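Local structure of Pab-dependent poly(a)-specific ribonuclease subunit PAN2 (Neurospora crassa, 4CZX) at residues T257-V262 against T271-P276; N202-T207 against V249-R254; P20-Y25 against K48-S53. The protein probably serves as catalytic subunit of the PAN deadenylation complex, which shortens mRNA poly(A) tails, and is represented here by its N-terminal WD40 domain, without the exonuclease domain. All blocks are in the same frame, centred on the assembly; numbering follows the deposited sequence.

All three contacts lie in the seven-bladed WD40 propeller of PAN2; the metal-dependent exonuclease domain is not part of this chain. Interactions 1 and 2 are neighbours, their centres 9 Å apart. They meet in one blade: interaction 1 is its hairpin 258-262/267-272, and interaction 2 packs its innermost strand, 248-251, on the preceding blade. A probable backbone hydrogen bond from Ile260 N to Arg250 O, 2.7 Å, ties the two together. Interaction 3 lies across the propeller centre from both, its centre 34 Å from that of interaction 1 and 30 Å from that of interaction 2, with nearest atoms about 20 and 15 Å apart.

Interaction 1: residues T257-V262 against T271-P276; sequences TTAIVV and TDLLNP
Thr257 and Asp272 close the open end of a beta hairpin with a short bond, Thr257 OG1 donating to Asp272 OD2 at 2.6 Å. With chi1 at 64°, OG1 is tucked between the backbone N and the carbonyl carbon, and it meets the carboxylate from above its plane. CG of Asp272 stands anti to the backbone N (chi1 178°), and the carboxylate, turned by chi2 of -82°, directs OD2 to Thr257 and OD1 to the backbone that follows. Asp272 OD1 accepts from Asn275 N at 2.8 Å through its anti lone pair, an Asx motif that turns the chain out of the strand. Thr257 is gripped a second time through its carbonyl, Leu273 N to Thr257 O 2.7 Å. Ala259 and Thr271 form the hydrogen-bonded antiparallel pair, and Thr258 faces Asp272 in the non-hydrogen-bonded one. Apolar tips flank these bonds: Leu274 CD1 lies 3.7 Å from Thr257 CG2, the side chains crossing at about a right angle, and Leu273 CD2 touches Ala259 CB at 3.7 Å. Leu273 also reaches Met251 of strand 248-251. That strand pairs with the far edge of 258-262, while strand 279-283 continues the blade beyond 267-272.

Interaction 2: residues N202-T207 against V249-R254; sequences NDFIVT and VRMHPR
This is apolar packing between two adjacent propeller blades, buried and without a hydrogen bond across it. Strand 204-207 belongs to the second strand of one blade, and 249-251 to the innermost strand of the next. The two segments run nearly antiparallel, at 164°, but their axes approach no closer than 7.2 Å, so they meet through side chains and not as partners in a sheet. Val206 is central. Its chi1 of -77° sets CG1 beside the backbone N and leaves CG2 between N and the carbonyl carbon. That second methyl faces both branches of Val249, Val206 CG2 lying 3.8 Å from Val249 CG1 and from Val249 CG2. Val206 CG2 also lies 3.9 Å from Met251 SD, and Val206 CG1 is slightly farther from that sulfur, at 4.1 Å. The methionine chain is bent at both chi2 and chi3, which folds it back and brings Met251 CE to 4.0 Å from Phe204 CD2; the methyl approaches the ring obliquely, the side chains crossing at about a right angle.

Arg250 points away from the apolar patch, and its NH1 returns 3.0 Å to Val249 O. Polar groups on this flank find partners on the inner strand of the first blade, 194-200, and beyond: Val249 N and Arg250 NH1 bond to Asp197, Met251 N to Asp199 OD2, and Arg250 NE to Asp294. Strand 204-210 lies between strands 194-200 and 225-230, with Val206 also packing on Val226 and Val228. On the other side of the interface, Val249 rests against Ala259 and Val261 of strand 258-262, and Leu273, just after strand 267-272, touches Phe204.

Interaction 3: residues P20-Y25 against K48-S53; sequences PIHPDY and KGFAGS
A type I beta turn, His22 to Tyr25, in the loop ahead of the first complete blade packs against the start of strand 50-55 and the turn before it. Lys48 NZ forms a salt bridge with Asp24 OD1 at 2.9 Å, meeting it from above the carboxylate plane, and adds a weak bond to Pro23 O at 3.2 Å. CB and CD of Lys48 run alongside the carboxylate, and the bend at chi3 (71°) then turns NZ to Asp24 OD1. Second partners knit the charges into the blade: Asp24 OD1 also pairs with Arg66 and OD2 bonds Thr46 OG1, while Lys48 NZ pairs with Glu70. A leucine in place of Lys48 would probably leave the Asp24 carboxylate, still paired with Arg66, without its lysine mate, and Pro23 O without its weak donor.

Thr46 OG1 is bonded to the backbone N of Lys48 and Phe50 too, in the turn between strands 41-45 and 50-55, the middle pair of this four-stranded propeller blade. Beside the charges, His22 and Phe50 form a T-shaped pair, the imidazole edge directed at the phenyl face, with centroids 4.7 Å apart and planes at 83°. His22 ND1 accepts from Asp24 N at 2.9 Å, which fixes the ring's rotation. Asp24 OD2 lies at the edge of the Phe50 ring, 3.6 Å from CD2, and Pro23 and Phe50 both pack against side chains of another protein chain.

Interaction 1: residues T257-V262 against T271-P276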
loop_
_atom_site.group_PDB
_atom_site.type_symbol
_atom_site.label_atom_id
_atom_site.label_comp_id
_atom_site.label_asym_id
_atom_site.label_seq_id
_atom_site.Cartn_x
_atom_site.Cartn_y
_atom_site.Cartn_z
ATOM N N THR A 257 -48.884 -25.891 -4.071
ATOM C CA THR A 257 -49.130 -26.459 -2.748
ATOM C C THR A 257 -48.007 -27.397 -2.320
ATOM O O THR A 257 -48.176 -28.226 -1.428
ATOM C CB THR A 257 -50.446 -27.226 -2.718
ATOM O OG1 THR A 257 -50.355 -28.342 -3.611
ATOM C CG2 THR A 257 -51.585 -26.319 -3.139
ATOM N N THR A 258 -46.866 -27.265 -2.977
ATOM C CA THR A 258 -45.754 -28.181 -2.771
ATOM C C THR A 258 -44.574 -27.471 -2.104
ATOM O O THR A 258 -44.270 -26.319 -2.424
ATOM C CB THR A 258 -45.324 -28.809 -4.117
ATOM O OG1 THR A 258 -46.385 -29.638 -4.609
ATOM C CG2 THR A 258 -44.088 -29.655 -3.958
ATOM N N ALA A 259 -43.939 -28.161 -1.156
ATOM C CA ALA A 259 -42.742 -27.669 -0.494
ATOM C C ALA A 259 -41.535 -28.527 -0.860
ATOM O O ALA A 259 -41.661 -29.727 -1.121
ATOM C CB ALA A 259 -42.931 -27.648 1.019
ATOM N N ILE A 260 -40.369 -27.893 -0.875
ATOM C CA ILE A 260 -39.114 -28.572 -1.132
ATOM C C ILE A 260 -38.313 -28.567 0.161
ATOM O O ILE A 260 -37.917 -27.514 0.624
ATOM C CB ILE A 260 -38.315 -27.879 -2.241
ATOM C CG1 ILE A 260 -39.170 -27.780 -3.511
ATOM C CG2 ILE A 260 -37.037 -28.636 -2.516
ATOM C CD1 ILE A 260 -38.600 -26.802 -4.546
ATOM N N VAL A 261 -38.098 -29.747 0.737
ATOM C CA VAL A 261 -37.528 -29.864 2.079
ATOM C C VAL A 261 -36.164 -30.537 2.064
ATOM O O VAL A 261 -35.985 -31.576 1.421
ATOM C CB VAL A 261 -38.463 -30.667 3.000
ATOM C CG1 VAL A 261 -37.961 -30.606 4.440
ATOM C CG2 VAL A 261 -39.879 -30.134 2.883
ATOM N N VAL A 262 -35.213 -29.962 2.797
ATOM C CA VAL A 262 -33.826 -30.378 2.706
ATOM C C VAL A 262 -33.243 -30.642 4.093
ATOM O O VAL A 262 -33.442 -29.848 5.010
ATOM C CB VAL A 262 -32.960 -29.300 1.997
ATOM C CG1 VAL A 262 -31.567 -29.834 1.718
ATOM C CG2 VAL A 262 -33.631 -28.838 0.700
ATOM N N THR A 271 -42.573 -32.355 -1.603
ATOM C CA THR A 271 -43.762 -32.878 -0.937
ATOM C C THR A 271 -44.967 -31.966 -1.040
ATOM O O THR A 271 -44.889 -30.778 -0.723
ATOM C CB THR A 271 -43.496 -33.122 0.560
ATOM O OG1 THR A 271 -42.326 -33.933 0.714
ATOM C CG2 THR A 271 -44.689 -33.812 1.215
ATOM N N ASP A 272 -46.091 -32.527 -1.471
ATOM C CA ASP A 272 -47.323 -31.760 -1.483
ATOM C C ASP A 272 -47.802 -31.545 -0.058
ATOM O O ASP A 272 -47.982 -32.501 0.692
ATOM C CB ASP A 272 -48.413 -32.450 -2.297
ATOM C CG ASP A 272 -49.709 -31.677 -2.268
ATOM O OD1 ASP A 272 -50.456 -31.829 -1.281
ATOM O OD2 ASP A 272 -49.975 -30.907 -3.214
ATOM N N LEU A 273 -48.014 -30.282 0.298
ATOM C CA LEU A 273 -48.423 -29.916 1.647
ATOM C C LEU A 273 -49.767 -30.523 2.032
ATOM O O LEU A 273 -49.977 -30.889 3.187
ATOM C CB LEU A 273 -48.505 -28.398 1.785
ATOM C CG LEU A 273 -47.157 -27.671 1.684
ATOM C CD1 LEU A 273 -47.310 -26.195 2.026
ATOM C CD2 LEU A 273 -46.148 -28.331 2.603
ATOM N N LEU A 274 -50.669 -30.622 1.063
ATOM C CA LEU A 274 -52.041 -31.055 1.333
ATOM C C LEU A 274 -52.143 -32.566 1.544
ATOM O O LEU A 274 -53.060 -33.041 2.216
ATOM C CB LEU A 274 -52.961 -30.613 0.196
ATOM C CG LEU A 274 -52.940 -29.100 -0.035
ATOM C CD1 LEU A 274 -53.760 -28.706 -1.250
ATOM C CD2 LEU A 274 -53.424 -28.366 1.205
ATOM N N ASN A 275 -51.211 -33.319 0.962
ATOM C CA ASN A 275 -51.084 -34.742 1.275
ATOM C C ASN A 275 -49.665 -35.256 1.099
ATOM O O ASN A 275 -49.225 -35.517 -0.023
ATOM C CB ASN A 275 -52.024 -35.594 0.426
ATOM C CG ASN A 275 -51.688 -37.073 0.519
ATOM O OD1 ASN A 275 -51.675 -37.650 1.609
ATOM N ND2 ASN A 275 -51.387 -37.686 -0.622
ATOM N N PRO A 276 -48.957 -35.427 2.226
ATOM C CA PRO A 276 -47.530 -35.766 2.296
ATOM C C PRO A 276 -47.211 -37.182 1.835
ATOM O O PRO A 276 -46.033 -37.502 1.675
ATOM C CB PRO A 276 -47.202 -35.617 3.789
ATOM C CG PRO A 276 -48.323 -34.822 4.367
ATOM C CD PRO A 276 -49.527 -35.203 3.564
#

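Interaction 2: residues N202-T207 against V249-R254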
loop_
_atom_site.group_PDB
_atom_site.type_symbol
_atom_site.label_atom_id
_atom_site.label_comp_id
_atom_site.label_asym_id
_atom_site.label_seq_id
_atom_site.Cartn_x
_atom_site.Cartn_y
_atom_site.Cartn_z
ATOM N N ASN A 202 -48.480 -17.013 -1.203
ATOM C CA ASN A 202 -49.654 -16.252 -0.798
ATOM C C ASN A 202 -50.581 -17.100 0.080
ATOM O O ASN A 202 -51.389 -16.554 0.826
ATOM C CB ASN A 202 -50.426 -15.702 -2.024
ATOM C CG ASN A 202 -49.668 -14.585 -2.741
ATOM O OD1 ASN A 202 -48.859 -13.869 -2.138
ATOM N ND2 ASN A 202 -49.924 -14.434 -4.038
ATOM N N ASP A 203 -50.456 -18.428 0.012
ATOM C CA ASP A 203 -51.361 -19.303 0.763
ATOM C C ASP A 203 -50.748 -20.017 1.976
ATOM O O ASP A 203 -51.488 -20.539 2.819
ATOM C CB ASP A 203 -51.961 -20.364 -0.159
ATOM C CG ASP A 203 -52.850 -19.768 -1.230
ATOM O OD1 ASP A 203 -53.351 -18.633 -1.042
ATOM O OD2 ASP A 203 -53.049 -20.448 -2.256
ATOM N N PHE A 204 -49.420 -20.068 2.067
ATOM C CA PHE A 204 -48.774 -20.832 3.136
ATOM C C PHE A 204 -47.559 -20.163 3.758
ATOM O O PHE A 204 -46.860 -19.384 3.109
ATOM C CB PHE A 204 -48.320 -22.206 2.624
ATOM C CG PHE A 204 -49.431 -23.048 2.062
ATOM C CD1 PHE A 204 -50.233 -23.812 2.896
ATOM C CD2 PHE A 204 -49.659 -23.088 0.698
ATOM C CE1 PHE A 204 -51.263 -24.594 2.363
ATOM C CE2 PHE A 204 -50.688 -23.865 0.165
ATOM C CZ PHE A 204 -51.479 -24.618 1.004
ATOM N N ILE A 205 -47.311 -20.490 5.025
ATOM C CA ILE A 205 -45.982 -20.341 5.610
ATOM C C ILE A 205 -45.414 -21.720 5.917
ATOM O O ILE A 205 -46.147 -22.611 6.363
ATOM C CB ILE A 205 -45.982 -19.528 6.915
ATOM C CG1 ILE A 205 -46.893 -18.305 6.811
ATOM C CG2 ILE A 205 -44.535 -19.151 7.308
ATOM C CD1 ILE A 205 -47.006 -17.547 8.123
ATOM N N VAL A 206 -44.118 -21.897 5.672
ATOM C CA VAL A 206 -43.431 -23.119 6.071
ATOM C C VAL A 206 -42.132 -22.761 6.798
ATOM O O VAL A 206 -41.425 -21.826 6.416
ATOM C CB VAL A 206 -43.135 -24.044 4.866
ATOM C CG1 VAL A 206 -44.392 -24.784 4.425
ATOM C CG2 VAL A 206 -42.505 -23.248 3.702
ATOM N N THR A 207 -41.829 -23.482 7.876
ATOM C CA THR A 207 -40.612 -23.195 8.627
ATOM C C THR A 207 -39.874 -24.453 9.033
ATOM O O THR A 207 -40.475 -25.528 9.171
ATOM C CB THR A 207 -40.878 -22.382 9.924
ATOM O OG1 THR A 207 -41.691 -23.155 10.819
ATOM C CG2 THR A 207 -41.546 -21.040 9.613
ATOM N N VAL A 249 -36.307 -25.172 3.753
ATOM C CA VAL A 249 -37.537 -25.362 3.014
ATOM C C VAL A 249 -37.784 -24.187 2.069
ATOM O O VAL A 249 -37.499 -23.026 2.388
ATOM C CB VAL A 249 -38.751 -25.544 3.965
ATOM C CG1 VAL A 249 -39.035 -24.255 4.740
ATOM C CG2 VAL A 249 -39.981 -26.027 3.205
ATOM N N ARG A 250 -38.283 -24.518 0.887
ATOM C CA ARG A 250 -38.745 -23.521 -0.066
ATOM C C ARG A 250 -40.056 -23.989 -0.660
ATOM O O ARG A 250 -40.212 -25.173 -0.960
ATOM C CB ARG A 250 -37.730 -23.295 -1.189
ATOM C CG ARG A 250 -36.467 -22.557 -0.774
ATOM C CD ARG A 250 -36.764 -21.105 -0.442
ATOM N NE ARG A 250 -35.552 -20.346 -0.113
ATOM C CZ ARG A 250 -35.152 -20.068 1.122
ATOM N NH1 ARG A 250 -35.833 -20.515 2.178
ATOM N NH2 ARG A 250 -34.054 -19.357 1.305
ATOM N N MET A 251 -40.987 -23.056 -0.840
ATOM C CA MET A 251 -42.199 -23.340 -1.606
ATOM C C MET A 251 -41.823 -23.466 -3.071
ATOM O O MET A 251 -40.997 -22.695 -3.574
ATOM C CB MET A 251 -43.244 -22.239 -1.431
ATOM C CG MET A 251 -43.804 -22.142 -0.025
ATOM S SD MET A 251 -44.645 -23.653 0.491
ATOM C CE MET A 251 -46.006 -23.769 -0.681
ATOM N N HIS A 252 -42.410 -24.447 -3.744
ATOM C CA HIS A 252 -42.206 -24.627 -5.170
ATOM C C HIS A 252 -42.973 -23.530 -5.903
ATOM O O HIS A 252 -44.173 -23.369 -5.684
ATOM C CB HIS A 252 -42.670 -26.017 -5.605
ATOM C CG HIS A 252 -42.079 -26.472 -6.900
ATOM N ND1 HIS A 252 -42.411 -25.902 -8.112
ATOM C CD2 HIS A 252 -41.180 -27.446 -7.175
ATOM C CE1 HIS A 252 -41.733 -26.499 -9.076
ATOM N NE2 HIS A 252 -40.981 -27.442 -8.534
ATOM N N PRO A 253 -42.281 -22.763 -6.760
ATOM C CA PRO A 253 -42.888 -21.600 -7.425
ATOM C C PRO A 253 -43.925 -21.973 -8.484
ATOM O O PRO A 253 -44.725 -21.113 -8.875
ATOM C CB PRO A 253 -41.684 -20.893 -8.064
ATOM C CG PRO A 253 -40.700 -21.973 -8.286
ATOM C CD PRO A 253 -40.865 -22.931 -7.131
ATOM N N ARG A 254 -43.930 -23.223 -8.942
ATOM C CA ARG A 254 -44.893 -23.620 -9.969
ATOM C C ARG A 254 -45.927 -24.598 -9.431
ATOM O O ARG A 254 -47.113 -24.464 -9.718
ATOM C CB ARG A 254 -44.173 -24.205 -11.182
ATOM C CG ARG A 254 -43.648 -23.120 -12.117
ATOM C CD ARG A 254 -42.905 -23.681 -13.315
ATOM N NE ARG A 254 -42.355 -22.608 -14.141
ATOM C CZ ARG A 254 -41.483 -22.792 -15.128
ATOM N NH1 ARG A 254 -41.049 -24.014 -15.414
ATOM N NH2 ARG A 254 -41.040 -21.754 -15.827
#

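Interaction 3: residues P20-Y25 against K48-S53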
loop_
_atom_site.group_PDB
_atom_site.type_symbol
_atom_site.label_atom_id
_atom_site.label_comp_id
_atom_site.label_asym_id
_atom_site.label_seq_id
_atom_site.Cartn_x
_atom_site.Cartn_y
_atom_site.Cartn_z
ATOM N N PRO A 20 -10.114 -21.092 -1.400
ATOM C CA PRO A 20 -8.910 -20.823 -0.591
ATOM C C PRO A 20 -8.127 -19.557 -0.968
ATOM O O PRO A 20 -7.423 -19.015 -0.114
ATOM C CB PRO A 20 -8.055 -22.069 -0.830
ATOM C CG PRO A 20 -9.070 -23.156 -1.021
ATOM C CD PRO A 20 -10.158 -22.501 -1.838
ATOM N N ILE A 21 -8.256 -19.080 -2.202
ATOM C CA ILE A 21 -7.513 -17.893 -2.625
ATOM C C ILE A 21 -8.340 -16.614 -2.511
ATOM O O ILE A 21 -7.931 -15.555 -2.982
ATOM C CB ILE A 21 -7.008 -18.041 -4.071
ATOM C CG1 ILE A 21 -8.169 -18.343 -5.014
ATOM C CG2 ILE A 21 -5.955 -19.144 -4.149
ATOM C CD1 ILE A 21 -8.431 -17.270 -6.035
ATOM N N HIS A 22 -9.500 -16.718 -1.874
ATOM C CA HIS A 22 -10.372 -15.573 -1.624
ATOM C C HIS A 22 -9.995 -14.926 -0.291
ATOM O O HIS A 22 -9.715 -15.626 0.674
ATOM C CB HIS A 22 -11.848 -16.018 -1.606
ATOM C CG HIS A 22 -12.827 -14.885 -1.637
ATOM N ND1 HIS A 22 -13.121 -14.128 -0.523
ATOM C CD2 HIS A 22 -13.583 -14.381 -2.645
ATOM C CE1 HIS A 22 -14.014 -13.208 -0.842
ATOM N NE2 HIS A 22 -14.312 -13.339 -2.125
ATOM N N PRO A 23 -10.009 -13.588 -0.223
ATOM C CA PRO A 23 -9.617 -12.919 1.023
ATOM C C PRO A 23 -10.486 -13.262 2.235
ATOM O O PRO A 23 -10.037 -13.043 3.365
ATOM C CB PRO A 23 -9.746 -11.430 0.681
ATOM C CG PRO A 23 -10.605 -11.376 -0.554
ATOM C CD PRO A 23 -10.304 -12.629 -1.305
ATOM N N ASP A 24 -11.691 -13.784 2.016
ATOM C CA ASP A 24 -12.582 -14.106 3.126
ATOM C C ASP A 24 -12.603 -15.591 3.475
ATOM O O ASP A 24 -13.357 -16.006 4.356
ATOM C CB ASP A 24 -14.012 -13.644 2.820
ATOM C CG ASP A 24 -14.111 -12.136 2.645
ATOM O OD1 ASP A 24 -13.109 -11.432 2.899
ATOM O OD2 ASP A 24 -15.201 -11.657 2.276
ATOM N N TYR A 25 -11.783 -16.390 2.804
ATOM C CA TYR A 25 -11.772 -17.842 3.044
ATOM C C TYR A 25 -11.647 -18.234 4.526
ATOM O O TYR A 25 -12.367 -19.111 5.032
ATOM C CB TYR A 25 -10.630 -18.468 2.247
ATOM C CG TYR A 25 -10.509 -19.961 2.386
ATOM C CD1 TYR A 25 -11.449 -20.806 1.816
ATOM C CD2 TYR A 25 -9.434 -20.533 3.076
ATOM C CE1 TYR A 25 -11.341 -22.172 1.928
ATOM C CE2 TYR A 25 -9.319 -21.906 3.195
ATOM C CZ TYR A 25 -10.280 -22.719 2.616
ATOM O OH TYR A 25 -10.188 -24.084 2.714
ATOM N N LYS A 48 -17.699 -12.093 5.555
ATOM C CA LYS A 48 -17.173 -10.736 5.705
ATOM C C LYS A 48 -17.829 -9.780 4.708
ATOM O O LYS A 48 -17.378 -8.651 4.511
ATOM C CB LYS A 48 -15.647 -10.714 5.535
ATOM C CG LYS A 48 -14.888 -11.376 6.702
ATOM C CD LYS A 48 -13.467 -11.762 6.286
ATOM C CE LYS A 48 -12.570 -10.537 6.098
ATOM N NZ LYS A 48 -11.420 -10.779 5.157
ATOM N N GLY A 49 -18.890 -10.229 4.065
ATOM C CA GLY A 49 -19.647 -9.331 3.207
ATOM C C GLY A 49 -19.272 -9.273 1.734
ATOM O O GLY A 49 -19.713 -8.369 1.022
ATOM N N PHE A 50 -18.481 -10.221 1.243
ATOM C CA PHE A 50 -18.321 -10.286 -0.217
ATOM C C PHE A 50 -19.573 -10.894 -0.851
ATOM O O PHE A 50 -20.142 -11.859 -0.327
ATOM C CB PHE A 50 -17.087 -11.105 -0.615
ATOM C CG PHE A 50 -16.096 -10.333 -1.434
ATOM C CD1 PHE A 50 -16.292 -10.156 -2.802
ATOM C CD2 PHE A 50 -14.976 -9.788 -0.845
ATOM C CE1 PHE A 50 -15.371 -9.435 -3.556
ATOM C CE2 PHE A 50 -14.050 -9.067 -1.592
ATOM C CZ PHE A 50 -14.244 -8.892 -2.949
ATOM N N ALA A 51 -20.002 -10.306 -1.966
ATOM C CA ALA A 51 -21.069 -10.855 -2.790
ATOM C C ALA A 51 -20.464 -11.371 -4.079
ATOM O O ALA A 51 -19.720 -10.639 -4.757
ATOM C CB ALA A 51 -22.124 -9.792 -3.094
ATOM N N GLY A 52 -20.743 -12.627 -4.409
ATOM C CA GLY A 52 -20.353 -13.166 -5.703
ATOM C C GLY A 52 -21.575 -13.613 -6.494
ATOM O O GLY A 52 -22.478 -14.220 -5.928
ATOM N N SER A 53 -21.605 -13.307 -7.793
ATOM C CA SER A 53 -22.691 -13.752 -8.667
ATOM C C SER A 53 -22.167 -14.737 -9.707
ATOM O O SER A 53 -21.026 -14.617 -10.181
ATOM C CB SER A 53 -23.365 -12.564 -9.359
ATOM O OG SER A 53 -22.514 -11.969 -10.325
#